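DNA polymerase (Pyrobaculum calidifontis, PDB 5MDN) probably catalyses template-directed DNA synthesis, adding deoxyribonucleotides from their triphosphates to a growing strand with release of diphosphate, as a family B polymerase. Local coordinates at residues K346-S358 against L499-A511. Sequence-based numbering, arbitrary orientation.
Sequences KLLPFLIQLSSVS and LLDERQRALKVMA
Phe-350 enters the neighbouring helix as a knob into a hole formed by Glu-502, Arg-505, Ala-506 and Val-509. The guanidinium of Arg-505 lies over one face of its ring in a cation-pi stack, with Arg-505 CZ 4.2 Å from the ring centroid and the two planes 29° apart; NH1 sits toward the rim, nearest Phe-350 CD1. Glu-502 OE1 comes to the ring edge, 3.4 Å from Phe-350 CD1, while Ala-506 and Val-509 meet CE1 and CZ. A chi1 of 174°, placing CG opposite the backbone N, turns the ring into this hole. An alanine at Phe-350 is likely to leave a gap among Glu-502, Ala-506 and Val-509 and the Arg-505 guanidinium without its aromatic partner. One turn on, Gln-353 packs its CB and CG against the backbone of Arg-503, and its OE1 accepts a weak, bent hydrogen bond from Arg-503 NE (3.1 Å), the amide and guanidinium planes being nearly perpendicular. The small Ala-506 lets the backbones close in, its CA 5.1 Å from that of Leu-354. Helix 326-356 here packs across helix 495-512 of the family B polymerase region; the axes of 346-356 and 499-511 approach to 8.4 Å at a crossing angle of -55°. Past the end of the first helix, Val-357 sets CG2 on Leu-507 CD2 and CG1 on Met-510 CG, and the bent Met-510 chain places SD 3.6 Å from Leu-354 CD1 and CE against Ser-358 CB. Behind them, Gln-353 O accepts from both Ser-356 OG and Val-357 N where the helix ends, Val-357 being the first residue to leave helical phi/psi. Helix 370-384 backs Met-510 through Val-374 and Met-377, and helix 468-486 flanks Arg-503 and Leu-507 through Val-483 and Leu-476.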
# COMPACT_ATOMS: atom_id res chain seq x y z
N LYS A 346 2.60 -7.45 14.01
CA LYS A 346 1.39 -6.63 14.12
C LYS A 346 0.62 -6.52 12.80
O LYS A 346 -0.61 -6.53 12.81
CB LYS A 346 1.75 -5.22 14.62
CG LYS A 346 2.46 -5.21 15.96
CD LYS A 346 2.04 -4.00 16.79
CE LYS A 346 2.56 -4.09 18.21
NZ LYS A 346 2.08 -5.31 18.90
N LEU A 347 1.32 -6.41 11.67
CA LEU A 347 0.67 -6.17 10.39
C LEU A 347 0.40 -7.43 9.58
O LEU A 347 -0.60 -7.48 8.86
CB LEU A 347 1.52 -5.21 9.55
CG LEU A 347 1.85 -3.85 10.16
CD1 LEU A 347 2.56 -2.96 9.14
CD2 LEU A 347 0.60 -3.16 10.69
N LEU A 348 1.26 -8.44 9.68
CA LEU A 348 1.10 -9.63 8.84
C LEU A 348 -0.20 -10.39 9.07
O LEU A 348 -0.78 -10.87 8.08
CB LEU A 348 2.31 -10.55 9.01
CG LEU A 348 2.49 -11.67 7.98
CD1 LEU A 348 2.64 -11.09 6.58
CD2 LEU A 348 3.70 -12.53 8.34
N PRO A 349 -0.70 -10.56 10.31
CA PRO A 349 -2.00 -11.24 10.46
C PRO A 349 -3.12 -10.55 9.70
O PRO A 349 -4.01 -11.23 9.17
CB PRO A 349 -2.24 -11.21 11.97
CG PRO A 349 -0.88 -11.14 12.56
CD PRO A 349 -0.07 -10.30 11.62
N PHE A 350 -3.10 -9.22 9.63
CA PHE A 350 -4.11 -8.49 8.85
C PHE A 350 -3.95 -8.77 7.36
O PHE A 350 -4.94 -9.01 6.66
CB PHE A 350 -4.01 -7.00 9.14
CG PHE A 350 -4.90 -6.16 8.27
CD1 PHE A 350 -6.28 -6.22 8.40
CD2 PHE A 350 -4.36 -5.30 7.33
CE1 PHE A 350 -7.11 -5.44 7.60
CE2 PHE A 350 -5.18 -4.52 6.53
CZ PHE A 350 -6.55 -4.60 6.66
N LEU A 351 -2.72 -8.72 6.86
CA LEU A 351 -2.48 -8.90 5.43
C LEU A 351 -2.91 -10.29 4.97
O LEU A 351 -3.37 -10.46 3.84
CB LEU A 351 -1.01 -8.66 5.11
CG LEU A 351 -0.56 -7.20 5.16
CD1 LEU A 351 0.96 -7.10 5.22
CD2 LEU A 351 -1.11 -6.43 3.97
N ILE A 352 -2.74 -11.31 5.83
CA ILE A 352 -3.17 -12.66 5.47
C ILE A 352 -4.68 -12.70 5.27
O ILE A 352 -5.17 -13.32 4.32
CB ILE A 352 -2.71 -13.66 6.54
CG1 ILE A 352 -1.18 -13.82 6.50
CG2 ILE A 352 -3.39 -15.01 6.35
CD1 ILE A 352 -0.63 -14.73 7.57
N GLN A 353 -5.43 -12.03 6.14
CA GLN A 353 -6.88 -11.99 5.98
C GLN A 353 -7.27 -11.12 4.80
O GLN A 353 -8.20 -11.46 4.05
CB GLN A 353 -7.54 -11.48 7.27
CG GLN A 353 -7.27 -12.36 8.48
CD GLN A 353 -7.74 -13.78 8.28
OE1 GLN A 353 -8.81 -14.02 7.72
NE2 GLN A 353 -6.95 -14.74 8.76
N LEU A 354 -6.59 -9.99 4.61
CA LEU A 354 -6.83 -9.16 3.44
C LEU A 354 -6.47 -9.88 2.15
O LEU A 354 -6.89 -9.45 1.07
CB LEU A 354 -6.05 -7.85 3.55
CG LEU A 354 -6.43 -6.73 2.58
CD1 LEU A 354 -7.89 -6.33 2.78
CD2 LEU A 354 -5.52 -5.52 2.74
N SER A 355 -5.67 -10.95 2.23
CA SER A 355 -5.37 -11.76 1.06
C SER A 355 -6.48 -12.76 0.76
O SER A 355 -6.80 -13.01 -0.41
CB SER A 355 -4.04 -12.49 1.25
OG SER A 355 -3.79 -13.39 0.18
N SER A 356 -7.08 -13.35 1.80
CA SER A 356 -8.17 -14.30 1.58
C SER A 356 -9.44 -13.58 1.17
O SER A 356 -10.21 -14.08 0.34
CB SER A 356 -8.40 -15.14 2.84
OG SER A 356 -8.76 -14.32 3.94
N VAL A 357 -9.68 -12.39 1.72
CA VAL A 357 -10.57 -11.44 1.07
C VAL A 357 -9.85 -10.84 -0.13
O VAL A 357 -8.62 -10.93 -0.26
CB VAL A 357 -11.02 -10.35 2.07
CG1 VAL A 357 -12.21 -9.58 1.52
CG2 VAL A 357 -11.35 -10.97 3.42
N SER A 358 -10.63 -10.28 -1.06
CA SER A 358 -10.09 -9.67 -2.28
C SER A 358 -9.48 -10.71 -3.21
O SER A 358 -9.77 -10.71 -4.41
CB SER A 358 -9.07 -8.58 -1.93
OG SER A 358 -7.77 -9.12 -1.80
N LEU A 499 -7.51 -13.35 15.72
CA LEU A 499 -7.54 -13.77 14.32
C LEU A 499 -8.88 -13.45 13.68
O LEU A 499 -8.94 -12.97 12.54
CB LEU A 499 -7.25 -15.27 14.22
CG LEU A 499 -5.79 -15.69 14.40
CD1 LEU A 499 -5.73 -17.02 15.09
CD2 LEU A 499 -5.10 -15.76 13.05
N LEU A 500 -9.98 -13.71 14.40
CA LEU A 500 -11.31 -13.38 13.89
C LEU A 500 -11.52 -11.87 13.79
O LEU A 500 -12.24 -11.41 12.90
CB LEU A 500 -12.37 -14.01 14.79
CG LEU A 500 -12.66 -15.49 14.57
CD1 LEU A 500 -13.59 -16.03 15.64
CD2 LEU A 500 -13.24 -15.74 13.18
N ASP A 501 -10.92 -11.10 14.70
CA ASP A 501 -11.04 -9.65 14.64
C ASP A 501 -10.31 -9.08 13.42
O ASP A 501 -10.77 -8.11 12.81
CB ASP A 501 -10.49 -9.02 15.92
CG ASP A 501 -10.92 -7.57 16.09
OD1 ASP A 501 -12.13 -7.32 16.27
OD2 ASP A 501 -10.04 -6.69 16.04
N GLU A 502 -9.18 -9.68 13.05
CA GLU A 502 -8.48 -9.26 11.84
C GLU A 502 -9.30 -9.58 10.59
O GLU A 502 -9.43 -8.74 9.69
CB GLU A 502 -7.10 -9.92 11.77
CG GLU A 502 -6.11 -9.44 12.82
CD GLU A 502 -5.61 -8.03 12.58
OE1 GLU A 502 -6.00 -7.41 11.57
OE2 GLU A 502 -4.80 -7.53 13.40
N ARG A 503 -9.83 -10.80 10.51
CA ARG A 503 -10.70 -11.16 9.39
C ARG A 503 -11.91 -10.24 9.32
O ARG A 503 -12.33 -9.84 8.23
CB ARG A 503 -11.13 -12.62 9.52
CG ARG A 503 -12.39 -12.97 8.74
CD ARG A 503 -12.50 -14.46 8.47
NE ARG A 503 -11.76 -14.84 7.27
CZ ARG A 503 -12.26 -14.77 6.04
NH1 ARG A 503 -13.50 -14.32 5.85
NH2 ARG A 503 -11.53 -15.14 5.00
N GLN A 504 -12.50 -9.91 10.47
CA GLN A 504 -13.63 -8.99 10.49
C GLN A 504 -13.25 -7.63 9.92
O GLN A 504 -14.01 -7.04 9.14
CB GLN A 504 -14.18 -8.86 11.91
CG GLN A 504 -15.20 -7.74 12.11
CD GLN A 504 -14.55 -6.42 12.51
OE1 GLN A 504 -15.07 -5.35 12.20
NE2 GLN A 504 -13.42 -6.50 13.19
N ARG A 505 -12.09 -7.10 10.31
CA ARG A 505 -11.69 -5.78 9.81
C ARG A 505 -11.35 -5.84 8.33
O ARG A 505 -11.65 -4.89 7.59
CB ARG A 505 -10.50 -5.25 10.61
CG ARG A 505 -9.97 -3.93 10.06
CD ARG A 505 -9.08 -3.19 11.04
NE ARG A 505 -8.33 -2.13 10.37
CZ ARG A 505 -7.06 -2.22 9.99
NH1 ARG A 505 -6.37 -3.33 10.23
NH2 ARG A 505 -6.47 -1.20 9.39
N ALA A 506 -10.74 -6.93 7.87
CA ALA A 506 -10.37 -7.04 6.46
C ALA A 506 -11.60 -6.96 5.57
O ALA A 506 -11.56 -6.35 4.50
CB ALA A 506 -9.62 -8.35 6.22
N LEU A 507 -12.71 -7.58 5.99
CA LEU A 507 -13.95 -7.46 5.24
C LEU A 507 -14.47 -6.02 5.25
O LEU A 507 -14.94 -5.51 4.23
CB LEU A 507 -15.00 -8.41 5.81
CG LEU A 507 -14.74 -9.89 5.54
CD1 LEU A 507 -15.41 -10.77 6.58
CD2 LEU A 507 -15.19 -10.28 4.14
N LYS A 508 -14.40 -5.36 6.41
CA LYS A 508 -14.82 -3.96 6.52
C LYS A 508 -14.05 -3.07 5.55
O LYS A 508 -14.64 -2.24 4.85
CB LYS A 508 -14.59 -3.47 7.95
CG LYS A 508 -14.92 -2.00 8.14
CD LYS A 508 -14.66 -1.54 9.56
CE LYS A 508 -14.92 -0.05 9.71
NZ LYS A 508 -14.63 0.43 11.09
N VAL A 509 -12.72 -3.22 5.52
CA VAL A 509 -11.89 -2.32 4.71
C VAL A 509 -12.21 -2.47 3.23
O VAL A 509 -12.28 -1.48 2.49
CB VAL A 509 -10.40 -2.57 5.00
CG1 VAL A 509 -9.52 -1.71 4.11
CG2 VAL A 509 -10.09 -2.30 6.46
N MET A 510 -12.42 -3.70 2.77
CA MET A 510 -12.76 -3.91 1.37
C MET A 510 -14.14 -3.36 1.04
O MET A 510 -14.35 -2.80 -0.04
CB MET A 510 -12.66 -5.40 1.02
CG MET A 510 -11.26 -5.97 1.18
SD MET A 510 -10.04 -5.22 0.08
CE MET A 510 -10.83 -5.45 -1.51
N ALA A 511 -15.10 -3.52 1.95
CA ALA A 511 -16.43 -2.95 1.75
C ALA A 511 -16.37 -1.43 1.70
O ALA A 511 -16.96 -0.80 0.81
CB ALA A 511 -17.37 -3.42 2.86